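Side-chain contacts in periplasmic binding protein (Roseiflexus sp. RS-1, PDB 5GJ3), which binds heme in the periplasm, here holding two heme groups, and probably delivers it to a membrane transporter for bacterial heme uptake: residues 239-242 against 248-251; 166-171 against 241-246; 12-17 against 92-97; 130-135 against 252-257. All blocks are in the same frame, centred on the assembly; numbering follows the deposited sequence.

Contact 1: 239-242 against 248-251; sequences DDLY and PRTG. With HEM (protoporphyrin IX containing Fe), chain B.
R249 crosses Y242 at about a right angle, and these two residues bury most of the surface of the contact. The closest atoms are R249 NH1 and Y242 CD1, 3.5 Å apart. The ring and guanidinium planes are turned 42° from each other. Y242 CD1 and CA both sit over one face of the guanidinium, with CA toward its rim. Nearer the backbone, R249 CB packs 3.9 Å from Y242 CE1. The arginine chain runs straight at first and then bends at chi3 (-64°), which brings NH1 to CB and CD1 of Y242. L241 comes to the guanidinium from its edge, with CG 4.1 Å from R249 NH2.

The contact lies by the heme cleft of this periplasmic binding protein, where the short helix 240-244 meets the start of helix 250-267. D239 is the N-cap of the first helix. Its OD2 accepts from Y242 N at 3.1 Å, on the anti side of the carboxylate. The same OD2 takes a bond from a water at 2.6 Å. That water lies in the guanidinium plane and accepts from R249 NH2 at 3.0 Å, so it bridges the two charges. R249 NE forms a salt bridge with E17 of helix 13-21. With an alanine at the R249 position, E17 would probably lose its charged mate and the Y242 ring would lose the group laid across CD1. Y242 OH bonds to D256 farther along helix 250-267. On the cleft side, D240 CG lies 3.7 Å from the heme methyl CMB.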
loop_
_atom_site.group_PDB
_atom_site.type_symbol
_atom_site.label_atom_id
_atom_site.label_comp_id
_atom_site.label_asym_id
_atom_site.label_seq_id
_atom_site.Cartn_x
_atom_site.Cartn_y
_atom_site.Cartn_z
ATOM N N ASP A 239 -1.325 -4.665 7.516
ATOM C CA ASP A 239 -1.538 -3.218 7.519
ATOM C C ASP A 239 -1.657 -2.657 6.091
ATOM O O ASP A 239 -0.891 -3.044 5.222
ATOM C CB ASP A 239 -0.329 -2.571 8.214
ATOM C CG ASP A 239 -0.401 -1.087 8.181
ATOM O OD1 ASP A 239 -1.209 -0.557 8.956
ATOM O OD2 ASP A 239 0.322 -0.456 7.385
ATOM N N ASP A 240 -2.591 -1.743 5.833
ATOM C CA ASP A 240 -2.738 -1.182 4.487
ATOM C C ASP A 240 -1.510 -0.510 3.845
ATOM O O ASP A 240 -1.184 -0.797 2.693
ATOM C CB ASP A 240 -3.932 -0.219 4.361
ATOM C CG ASP A 240 -4.049 0.759 5.540
ATOM O OD1 ASP A 240 -3.021 1.106 6.163
ATOM O OD2 ASP A 240 -5.187 1.180 5.856
ATOM N N LEU A 241 -0.839 0.394 4.566
ATOM C CA LEU A 241 0.321 1.061 3.960
ATOM C C LEU A 241 1.451 0.013 3.664
ATOM O O LEU A 241 2.142 0.082 2.656
ATOM C CB LEU A 241 0.825 2.209 4.874
ATOM C CG LEU A 241 1.908 3.167 4.346
ATOM C CD1 LEU A 241 1.586 3.773 2.973
ATOM C CD2 LEU A 241 2.177 4.277 5.364
ATOM N N TYR A 242 1.609 -0.945 4.558
ATOM C CA TYR A 242 2.613 -1.974 4.423
ATOM C C TYR A 242 2.340 -2.852 3.220
ATOM O O TYR A 242 3.224 -3.098 2.405
ATOM C CB TYR A 242 2.582 -2.839 5.664
ATOM C CG TYR A 242 3.614 -3.963 5.734
ATOM C CD1 TYR A 242 4.990 -3.690 5.671
ATOM C CD2 TYR A 242 3.214 -5.286 5.921
ATOM C CE1 TYR A 242 5.930 -4.710 5.776
ATOM C CE2 TYR A 242 4.150 -6.332 6.051
ATOM C CZ TYR A 242 5.504 -6.034 5.968
ATOM O OH TYR A 242 6.436 -7.022 6.070
ATOM N N PRO A 248 9.321 1.578 0.684
ATOM C CA PRO A 248 10.565 0.941 1.060
ATOM C C PRO A 248 10.385 -0.464 1.684
ATOM O O PRO A 248 11.332 -1.265 1.646
ATOM C CB PRO A 248 11.165 1.908 2.104
ATOM C CG PRO A 248 10.490 3.223 1.850
ATOM C CD PRO A 248 9.079 2.802 1.470
ATOM N N ARG A 249 9.198 -0.752 2.225
ATOM C CA ARG A 249 8.915 -2.059 2.839
ATOM C C ARG A 249 8.312 -3.104 1.899
ATOM O O ARG A 249 7.885 -4.175 2.352
ATOM C CB ARG A 249 8.041 -1.880 4.096
ATOM C CG ARG A 249 8.821 -1.183 5.242
ATOM C CD ARG A 249 7.890 -1.008 6.444
ATOM N NE ARG A 249 6.796 -0.099 6.087
ATOM C CZ ARG A 249 5.605 -0.018 6.679
ATOM N NH1 ARG A 249 5.261 -0.838 7.656
ATOM N NH2 ARG A 249 4.717 0.841 6.229
ATOM N N THR A 250 8.335 -2.823 0.595
ATOM C CA THR A 250 7.693 -3.686 -0.390
ATOM C C THR A 250 8.245 -5.112 -0.383
ATOM O O THR A 250 7.471 -6.069 -0.423
ATOM C CB THR A 250 7.786 -3.106 -1.820
ATOM O OG1 THR A 250 7.090 -1.856 -1.815
ATOM C CG2 THR A 250 7.064 -4.045 -2.855
ATOM N N GLY A 251 9.580 -5.230 -0.341
ATOM C CA GLY A 251 10.265 -6.483 -0.237
ATOM C C GLY A 251 9.910 -7.227 1.053
ATOM O O GLY A 251 9.793 -8.434 1.047
HETATM C CHA HEM B . -10.322 6.931 2.140
HETATM C CHB HEM B . -5.965 5.209 3.454
HETATM C CHC HEM B . -5.469 3.775 -1.196
HETATM C CHD HEM B . -9.574 5.998 -2.522
HETATM C C1A HEM B . -9.220 6.554 2.868
HETATM C C2A HEM B . -9.063 6.862 4.239
HETATM C C3A HEM B . -7.840 6.418 4.647
HETATM C C4A HEM B . -7.239 5.797 3.504
HETATM C CMA HEM B . -7.238 6.554 6.049
HETATM C CAA HEM B . -10.104 7.611 5.061
HETATM C CBA HEM B . -9.991 9.103 4.653
HETATM C CGA HEM B . -11.215 9.924 4.982
HETATM O O1A HEM B . -12.279 9.354 5.237
HETATM O O2A HEM B . -11.207 11.181 4.973
HETATM C C1B HEM B . -5.457 4.614 2.277
HETATM C C2B HEM B . -4.229 3.873 2.187
HETATM C C3B HEM B . -4.101 3.445 0.886
HETATM C C4B HEM B . -5.278 3.978 0.174
HETATM C CMB HEM B . -3.283 3.561 3.324
HETATM C CAB HEM B . -3.031 2.650 0.228
HETATM C CBB HEM B . -1.782 2.630 0.734
HETATM C C1C HEM B . -6.531 4.186 -1.963
HETATM C C2C HEM B . -6.784 3.796 -3.295
HETATM C C3C HEM B . -7.974 4.441 -3.679
HETATM C C4C HEM B . -8.438 5.197 -2.545
HETATM C CMC HEM B . -5.882 2.872 -4.102
HETATM C CAC HEM B . -8.675 4.397 -4.995
HETATM C CBC HEM B . -8.279 3.611 -5.998
HETATM C C1D HEM B . -10.094 6.389 -1.292
HETATM C C2D HEM B . -11.412 7.056 -1.231
HETATM C C3D HEM B . -11.629 7.317 0.059
HETATM C C4D HEM B . -10.438 6.809 0.771
HETATM C CMD HEM B . -12.345 7.364 -2.399
HETATM C CAD HEM B . -12.835 8.024 0.660
HETATM C CBD HEM B . -12.324 9.477 1.002
HETATM C CGD HEM B . -12.412 10.508 -0.116
HETATM O O1D HEM B . -13.218 10.358 -1.063
HETATM O O2D HEM B . -11.723 11.570 -0.120
HETATM N NA HEM B . -8.084 5.980 2.413
HETATM N NB HEM B . -5.996 4.687 1.059
HETATM N NC HEM B . -7.519 5.034 -1.529
HETATM N ND HEM B . -9.497 6.293 -0.062
HETATM FE FE HEM B . -7.796 5.548 0.480
HETATM O O HOH W 1 2.404 0.887 8.191
HETATM O O HOH W 2 4.880 -1.753 0.740
#

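Contact 2: 166-171 against 241-246; sequences DVMIAA and LYLLGM
M168 reaches from helix 164-171 to L243 of helix 240-244 and to M246 a turn further on. Its CB points toward that segment. CG, set anti to the carbonyl carbon (chi1 -56°), comes 3.7 Å from the backbone oxygen L243 O. The chain then bends at chi2 and again at chi3. The first bend brings SD to 3.9 Å from the M246 CE methyl. The second turns CE onto the L243 backbone, with M168 CE 3.4 Å from L243 O. The side chain of L243 is looser, its CD1 4.5 Å from M168 CE. The two methionines slide past each other in opposite directions, and M246 CE continues to V167 CG1 at 3.9 Å.

M168 also packs on A253 and L257 of helix 250-267, so it sits among three helices. An alanine in place of M168 is likely to open a gap there and leave the M246 methyl with V167 as its partner across this contact. L244 and G245, on the same segment as L243, touch heme. Methyls and sulfur meet each other and one backbone carbonyl oxygen, with no hydrogen bond across. The fit therefore depends on shape and on how the methionine chains bend.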
loop_
_atom_site.group_PDB
_atom_site.type_symbol
_atom_site.label_atom_id
_atom_site.label_comp_id
_atom_site.label_asym_id
_atom_site.label_seq_id
_atom_site.Cartn_x
_atom_site.Cartn_y
_atom_site.Cartn_z
ATOM N N ASP A 166 -2.882 -6.871 -6.768
ATOM C CA ASP A 166 -2.746 -7.880 -7.820
ATOM C C ASP A 166 -1.264 -8.145 -8.113
ATOM O O ASP A 166 -0.820 -9.305 -8.167
ATOM C CB ASP A 166 -3.458 -7.435 -9.090
ATOM C CG ASP A 166 -3.440 -8.499 -10.160
ATOM O OD1 ASP A 166 -4.011 -9.587 -9.950
ATOM O OD2 ASP A 166 -2.846 -8.256 -11.217
ATOM N N VAL A 167 -0.500 -7.063 -8.225
ATOM C CA VAL A 167 0.942 -7.157 -8.440
ATOM C C VAL A 167 1.652 -7.847 -7.262
ATOM O O VAL A 167 2.552 -8.686 -7.453
ATOM C CB VAL A 167 1.567 -5.746 -8.737
ATOM C CG1 VAL A 167 3.085 -5.831 -8.778
ATOM C CG2 VAL A 167 1.051 -5.203 -10.055
ATOM N N MET A 168 1.269 -7.500 -6.027
ATOM C CA MET A 168 1.879 -8.159 -4.870
ATOM C C MET A 168 1.568 -9.692 -4.818
ATOM O O MET A 168 2.439 -10.491 -4.524
ATOM C CB MET A 168 1.438 -7.487 -3.564
ATOM C CG MET A 168 1.728 -5.974 -3.495
ATOM S SD MET A 168 3.500 -5.738 -3.233
ATOM C CE MET A 168 3.650 -6.158 -1.472
ATOM N N ILE A 169 0.309 -10.061 -5.066
ATOM C CA ILE A 169 -0.073 -11.482 -5.052
ATOM C C ILE A 169 0.770 -12.265 -6.061
ATOM O O ILE A 169 1.329 -13.292 -5.718
ATOM C CB ILE A 169 -1.574 -11.675 -5.322
ATOM C CG1 ILE A 169 -2.363 -11.165 -4.083
ATOM C CG2 ILE A 169 -1.883 -13.191 -5.494
ATOM C CD1 ILE A 169 -3.851 -11.030 -4.331
ATOM N N ALA A 170 0.864 -11.755 -7.295
ATOM C CA ALA A 170 1.575 -12.483 -8.382
ATOM C C ALA A 170 3.053 -12.606 -8.091
ATOM O O ALA A 170 3.607 -13.691 -8.169
ATOM C CB ALA A 170 1.358 -11.832 -9.746
ATOM N N ALA A 171 3.690 -11.513 -7.687
ATOM C CA ALA A 171 5.137 -11.601 -7.397
ATOM C C ALA A 171 5.435 -12.482 -6.208
ATOM O O ALA A 171 6.528 -12.993 -6.108
ATOM C CB ALA A 171 5.747 -10.215 -7.208
ATOM N N LEU A 241 -0.839 0.394 4.566
ATOM C CA LEU A 241 0.321 1.061 3.960
ATOM C C LEU A 241 1.451 0.013 3.664
ATOM O O LEU A 241 2.142 0.082 2.656
ATOM C CB LEU A 241 0.825 2.209 4.874
ATOM C CG LEU A 241 1.908 3.167 4.346
ATOM C CD1 LEU A 241 1.586 3.773 2.973
ATOM C CD2 LEU A 241 2.177 4.277 5.364
ATOM N N TYR A 242 1.609 -0.945 4.558
ATOM C CA TYR A 242 2.613 -1.974 4.423
ATOM C C TYR A 242 2.340 -2.852 3.220
ATOM O O TYR A 242 3.224 -3.098 2.405
ATOM C CB TYR A 242 2.582 -2.839 5.664
ATOM C CG TYR A 242 3.614 -3.963 5.734
ATOM C CD1 TYR A 242 4.990 -3.690 5.671
ATOM C CD2 TYR A 242 3.214 -5.286 5.921
ATOM C CE1 TYR A 242 5.930 -4.710 5.776
ATOM C CE2 TYR A 242 4.150 -6.332 6.051
ATOM C CZ TYR A 242 5.504 -6.034 5.968
ATOM O OH TYR A 242 6.436 -7.022 6.070
ATOM N N LEU A 243 1.122 -3.364 3.105
ATOM C CA LEU A 243 0.794 -4.212 1.948
ATOM C C LEU A 243 0.752 -3.460 0.600
ATOM O O LEU A 243 1.259 -3.958 -0.402
ATOM C CB LEU A 243 -0.532 -4.926 2.170
ATOM C CG LEU A 243 -1.084 -5.748 1.005
ATOM C CD1 LEU A 243 -0.183 -6.941 0.684
ATOM C CD2 LEU A 243 -2.509 -6.196 1.315
ATOM N N LEU A 244 0.161 -2.276 0.591
ATOM C CA LEU A 244 -0.259 -1.601 -0.636
ATOM C C LEU A 244 0.499 -0.307 -1.004
ATOM O O LEU A 244 0.349 0.187 -2.140
ATOM C CB LEU A 244 -1.761 -1.296 -0.551
ATOM C CG LEU A 244 -2.672 -2.514 -0.408
ATOM C CD1 LEU A 244 -4.085 -1.976 -0.229
ATOM C CD2 LEU A 244 -2.606 -3.390 -1.663
ATOM N N GLY A 245 1.313 0.206 -0.078
ATOM C CA GLY A 245 2.149 1.414 -0.321
ATOM C C GLY A 245 3.201 1.413 -1.437
ATOM O O GLY A 245 3.546 2.495 -1.961
ATOM N N MET A 246 3.703 0.246 -1.848
ATOM C CA MET A 246 4.734 0.231 -2.905
ATOM C C MET A 246 5.904 1.167 -2.543
ATOM O O MET A 246 6.354 2.023 -3.316
ATOM C CB MET A 246 4.136 0.518 -4.286
ATOM C CG MET A 246 3.284 -0.655 -4.795
ATOM S SD MET A 246 4.224 -2.202 -5.026
ATOM C CE MET A 246 3.037 -3.057 -6.070
#

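Contact 3: 12-17 against 92-97; sequences NGDITE and TADPPS. With ZN (zinc ion), chain D.
D14 and D94 have CA atoms 9.9 Å apart, one in the first turn of helix 13-21, the other in the loop after strand 89-92. Their side chains point at each other from opposite directions and close this distance on a zinc ion. D14 OD2 binds the zinc at 2.1 Å. D94 OD2 binds it at 2.0 Å. The two oxygens, D14 OD2 and D94 OD2, end 3.2 Å apart, held there by the shared metal and not by a hydrogen bond. The carboxylate planes are 36° apart. A water at 1.9 Å from the zinc and D70, at the end of strand 66-70, complete the site.

The torsions differ. D14 CG stands between its backbone N and carbonyl carbon (chi1 57°), while D94 CG is anti to its N (chi1 -170°). D14 OD1 also takes a weak bond from I15 N at 3.1 Å. Away from the metal, I15 CD1 comes within 4.4 Å of T92 CG2, a loose apolar touch.

The zinc sits at the C-terminal ends of parallel strands 8-10, 66-70 and 89-92, the usual place for a site in an open parallel alpha/beta sheet. Second-shell residues set it up. N12 OD1 accepts from D70 N, and K104 bonds to D14 OD2 and forms a salt bridge with D94 OD1. Three carboxylates gather in one small space. The zinc and the lysine probably offset their negative charge, and without the metal the acids would probably repel one another.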
loop_
_atom_site.group_PDB
_atom_site.type_symbol
_atom_site.label_atom_id
_atom_site.label_comp_id
_atom_site.label_asym_id
_atom_site.label_seq_id
_atom_site.Cartn_x
_atom_site.Cartn_y
_atom_site.Cartn_z
ATOM N N ASN A 12 1.181 12.258 0.638
ATOM C CA ASN A 12 0.738 10.864 0.580
ATOM C C ASN A 12 1.487 10.069 1.607
ATOM O O ASN A 12 2.673 10.314 1.840
ATOM C CB ASN A 12 0.963 10.222 -0.808
ATOM C CG ASN A 12 0.395 11.050 -1.900
ATOM O OD1 ASN A 12 1.051 11.948 -2.427
ATOM N ND2 ASN A 12 -0.863 10.835 -2.186
ATOM N N GLY A 13 0.788 9.114 2.232
ATOM C CA GLY A 13 1.441 8.232 3.210
ATOM C C GLY A 13 2.696 7.507 2.777
ATOM O O GLY A 13 3.632 7.396 3.558
ATOM N N ASP A 14 2.743 7.006 1.528
ATOM C CA ASP A 14 3.936 6.326 1.029
ATOM C C ASP A 14 5.172 7.245 0.752
ATOM O O ASP A 14 6.352 6.876 1.011
ATOM C CB ASP A 14 3.590 5.466 -0.209
ATOM C CG ASP A 14 2.948 6.260 -1.366
ATOM O OD1 ASP A 14 2.382 7.368 -1.154
ATOM O OD2 ASP A 14 2.988 5.751 -2.523
ATOM N N ILE A 15 4.899 8.469 0.282
ATOM C CA ILE A 15 5.942 9.512 0.160
ATOM C C ILE A 15 6.506 9.894 1.540
ATOM O O ILE A 15 7.730 9.950 1.735
ATOM C CB ILE A 15 5.348 10.735 -0.544
ATOM C CG1 ILE A 15 4.843 10.292 -1.930
ATOM C CG2 ILE A 15 6.410 11.831 -0.634
ATOM C CD1 ILE A 15 5.923 9.709 -2.844
ATOM N N THR A 16 5.620 10.096 2.505
ATOM C CA THR A 16 6.051 10.383 3.886
ATOM C C THR A 16 6.984 9.281 4.425
ATOM O O THR A 16 8.068 9.558 4.922
ATOM C CB THR A 16 4.831 10.526 4.791
ATOM O OG1 THR A 16 4.008 11.601 4.328
ATOM C CG2 THR A 16 5.221 10.723 6.290
ATOM N N GLU A 17 6.581 8.025 4.260
ATOM C CA GLU A 17 7.371 6.886 4.718
ATOM C C GLU A 17 8.744 6.918 4.076
ATOM O O GLU A 17 9.760 6.629 4.715
ATOM C CB GLU A 17 6.664 5.575 4.372
ATOM C CG GLU A 17 7.554 4.358 4.537
ATOM C CD GLU A 17 6.778 3.025 4.570
ATOM O OE1 GLU A 17 5.518 2.993 4.595
ATOM O OE2 GLU A 17 7.449 1.995 4.611
ATOM N N THR A 92 5.033 12.929 -8.347
ATOM C CA THR A 92 5.529 11.816 -9.140
ATOM C C THR A 92 4.451 10.769 -9.516
ATOM O O THR A 92 3.377 10.701 -8.909
ATOM C CB THR A 92 6.675 11.115 -8.368
ATOM O OG1 THR A 92 7.416 10.296 -9.281
ATOM C CG2 THR A 92 6.115 10.265 -7.201
ATOM N N ALA A 93 4.732 9.942 -10.515
ATOM C CA ALA A 93 3.819 8.826 -10.868
ATOM C C ALA A 93 3.813 7.796 -9.760
ATOM O O ALA A 93 4.796 7.657 -9.005
ATOM C CB ALA A 93 4.244 8.167 -12.190
ATOM N N ASP A 94 2.734 7.034 -9.667
ATOM C CA ASP A 94 2.716 5.879 -8.742
ATOM C C ASP A 94 1.974 4.708 -9.384
ATOM O O ASP A 94 0.881 4.391 -8.924
ATOM C CB ASP A 94 2.014 6.281 -7.431
ATOM C CG ASP A 94 2.150 5.218 -6.315
ATOM O OD1 ASP A 94 2.955 4.230 -6.426
ATOM O OD2 ASP A 94 1.431 5.404 -5.311
ATOM N N PRO A 95 2.532 4.106 -10.459
ATOM C CA PRO A 95 1.929 2.986 -11.189
ATOM C C PRO A 95 1.801 1.713 -10.291
ATOM O O PRO A 95 2.552 1.560 -9.319
ATOM C CB PRO A 95 2.934 2.753 -12.327
ATOM C CG PRO A 95 4.264 3.163 -11.715
ATOM C CD PRO A 95 3.857 4.439 -11.008
ATOM N N PRO A 96 0.853 0.812 -10.611
ATOM C CA PRO A 96 0.772 -0.523 -9.978
ATOM C C PRO A 96 1.852 -1.458 -10.560
ATOM O O PRO A 96 1.570 -2.283 -11.419
ATOM C CB PRO A 96 -0.645 -0.980 -10.350
ATOM C CG PRO A 96 -0.888 -0.317 -11.686
ATOM C CD PRO A 96 -0.260 1.046 -11.555
ATOM N N SER A 97 3.083 -1.336 -10.062
ATOM C CA SER A 97 4.244 -1.964 -10.651
ATOM C C SER A 97 5.293 -2.174 -9.531
ATOM O O SER A 97 5.395 -1.330 -8.610
ATOM C CB SER A 97 4.793 -0.979 -11.684
ATOM O OG SER A 97 6.145 -1.231 -11.962
HETATM ZN ZN ZN D . 1.452 6.651 -3.687
HETATM O O HOH W 3 -0.209 7.331 -2.925
#

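Contact 4: 130-135 against 252-257; sequences AAARDL and QALTDL. With ZN (zinc ion), chain G.
A132 and T255 bring their helices unusually close, with CA atoms only 4.7 Å apart. The axes of the two short segments approach to 8.3 Å and run nearly parallel, 15° apart. The small alanine probably makes this possible. A132 CB points at the other helix and meets two partners. One is L254 CB, at 3.5 Å, a plain methyl-to-methylene touch. The other is the hydroxyl T255 OG1, also 3.5 Å from A132 CB. That hydroxyl is already used within its own helix, where T255 OG1 bonds to G251 O. The threonine is turned so that OG1 lies anti to its carbonyl carbon (chi1 -66°), which sets its hydroxyl beside the alanine. Its methyl, CG2, is anti to the backbone N and loosely meets L135 CD1 at 4.5 Å.

Helix 115-136 is the long helix that links the two lobes in binding proteins of this heme and siderophore type, and helix 250-267 packs alongside it. L254 and R133, one from each helix, both lie against A171 of helix 164-171. Q252 NE2 adds a polar tie to E128, a turn earlier on helix 115-136.

D256 belongs to another side of helix 250-267, not the one facing helix 115-136. It binds a zinc ion through OD1 at 2.0 Å. Two waters also bind the zinc: one donates to Q252 O at 2.8 Å, the other to D256 OD2 at 2.8 Å. T255, D256 and L135 also touch a crystal neighbour.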
loop_
_atom_site.group_PDB
_atom_site.type_symbol
_atom_site.label_atom_id
_atom_site.label_comp_id
_atom_site.label_asym_id
_atom_site.label_seq_id
_atom_site.Cartn_x
_atom_site.Cartn_y
_atom_site.Cartn_z
ATOM N N ALA A 130 13.912 -8.734 -4.762
ATOM C CA ALA A 130 14.593 -9.885 -5.397
ATOM C C ALA A 130 14.588 -11.141 -4.554
ATOM O O ALA A 130 14.297 -12.234 -5.068
ATOM C CB ALA A 130 16.036 -9.541 -5.827
ATOM N N ALA A 131 14.971 -10.987 -3.281
ATOM C CA ALA A 131 14.968 -12.090 -2.347
ATOM C C ALA A 131 13.580 -12.688 -2.142
ATOM O O ALA A 131 13.471 -13.892 -2.090
ATOM C CB ALA A 131 15.623 -11.716 -1.020
ATOM N N ALA A 132 12.527 -11.880 -2.074
ATOM C CA ALA A 132 11.192 -12.427 -1.887
ATOM C C ALA A 132 10.738 -13.221 -3.155
ATOM O O ALA A 132 10.072 -14.262 -3.058
ATOM C CB ALA A 132 10.218 -11.312 -1.581
ATOM N N ARG A 133 11.112 -12.704 -4.324
ATOM C CA ARG A 133 10.750 -13.327 -5.610
ATOM C C ARG A 133 11.452 -14.675 -5.806
ATOM O O ARG A 133 10.855 -15.646 -6.323
ATOM C CB ARG A 133 11.050 -12.392 -6.780
ATOM C CG ARG A 133 10.011 -11.283 -6.945
ATOM C CD ARG A 133 10.337 -10.563 -8.242
ATOM N NE ARG A 133 9.167 -10.326 -9.032
ATOM C CZ ARG A 133 9.144 -10.345 -10.355
ATOM N NH1 ARG A 133 10.230 -10.653 -11.029
ATOM N NH2 ARG A 133 8.022 -10.082 -11.006
ATOM N N ASP A 134 12.706 -14.731 -5.346
ATOM C CA ASP A 134 13.452 -15.984 -5.306
ATOM C C ASP A 134 12.745 -16.994 -4.373
ATOM O O ASP A 134 12.644 -18.192 -4.680
ATOM C CB ASP A 134 14.867 -15.667 -4.813
ATOM C CG ASP A 134 15.648 -16.885 -4.490
ATOM O OD1 ASP A 134 15.459 -17.439 -3.380
ATOM O OD2 ASP A 134 16.467 -17.307 -5.342
ATOM N N LEU A 135 12.275 -16.543 -3.207
ATOM C CA LEU A 135 11.500 -17.490 -2.364
ATOM C C LEU A 135 10.193 -17.926 -3.036
ATOM O O LEU A 135 9.733 -19.103 -2.894
ATOM C CB LEU A 135 11.208 -16.878 -0.991
ATOM C CG LEU A 135 12.427 -16.749 -0.076
ATOM C CD1 LEU A 135 12.009 -15.858 1.084
ATOM C CD2 LEU A 135 12.836 -18.153 0.400
ATOM N N GLN A 252 9.744 -6.514 2.153
ATOM C CA GLN A 252 9.391 -7.174 3.411
ATOM C C GLN A 252 7.960 -7.710 3.302
ATOM O O GLN A 252 7.670 -8.782 3.764
ATOM C CB GLN A 252 9.523 -6.183 4.577
ATOM C CG GLN A 252 10.974 -5.741 4.814
ATOM C CD GLN A 252 11.044 -4.441 5.603
ATOM O OE1 GLN A 252 10.169 -4.158 6.424
ATOM N NE2 GLN A 252 12.034 -3.621 5.314
ATOM N N ALA A 253 7.057 -6.947 2.695
ATOM C CA ALA A 253 5.653 -7.408 2.589
ATOM C C ALA A 253 5.535 -8.606 1.640
ATOM O O ALA A 253 4.802 -9.555 1.934
ATOM C CB ALA A 253 4.708 -6.259 2.176
ATOM N N LEU A 254 6.281 -8.582 0.526
ATOM C CA LEU A 254 6.352 -9.721 -0.395
ATOM C C LEU A 254 6.839 -10.989 0.265
ATOM O O LEU A 254 6.318 -12.064 -0.028
ATOM C CB LEU A 254 7.243 -9.451 -1.607
ATOM C CG LEU A 254 6.614 -8.662 -2.716
ATOM C CD1 LEU A 254 7.693 -8.431 -3.804
ATOM C CD2 LEU A 254 5.362 -9.368 -3.276
ATOM N N THR A 255 7.803 -10.857 1.180
ATOM C CA THR A 255 8.399 -12.007 1.874
ATOM C C THR A 255 7.302 -12.594 2.791
ATOM O O THR A 255 7.129 -13.803 2.850
ATOM C CB THR A 255 9.649 -11.573 2.737
ATOM O OG1 THR A 255 10.717 -11.109 1.884
ATOM C CG2 THR A 255 10.152 -12.665 3.650
ATOM N N ASP A 256 6.580 -11.731 3.512
ATOM C CA ASP A 256 5.520 -12.260 4.396
ATOM C C ASP A 256 4.466 -12.986 3.541
ATOM O O ASP A 256 4.019 -14.071 3.945
ATOM C CB ASP A 256 4.842 -11.157 5.223
ATOM C CG ASP A 256 5.781 -10.518 6.228
ATOM O OD1 ASP A 256 6.863 -11.090 6.515
ATOM O OD2 ASP A 256 5.457 -9.412 6.734
ATOM N N LEU A 257 4.033 -12.373 2.424
ATOM C CA LEU A 257 3.042 -13.036 1.585
ATOM C C LEU A 257 3.568 -14.369 1.076
ATOM O O LEU A 257 2.851 -15.382 1.150
ATOM C CB LEU A 257 2.617 -12.185 0.379
ATOM C CG LEU A 257 1.886 -10.914 0.725
ATOM C CD1 LEU A 257 1.780 -10.139 -0.594
ATOM C CD2 LEU A 257 0.524 -11.349 1.287
HETATM ZN ZN ZN G . 8.325 -10.399 7.755
HETATM O O HOH W 4 9.097 -9.506 6.106
HETATM O O HOH W 5 7.033 -9.291 8.999
#

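How the contacts relate
Contacts 1 and 2 share L241 and Y242 on helix 240-244, and their centres are about 7 Å apart. This helix touches heme through D240 and L244. Contact 3 lies about 11 Å from contact 1, centre to centre, and its D14 side chain is about 6 Å from a heme. A salt bridge, R249 NE to E17 OE2 at 2.6 Å, ties contacts 1 and 3. Contacts 2 and 3 also meet, with V167 CG2 3.3 Å from P96 O. Contact 4, farther from the heme cleft, joins contact 2 through M168 O and L254 CD2, 3.4 Å apart. It joins contact 1 through a probable hydrogen bond, Y242 OH to D256 OD2, 2.7 Å.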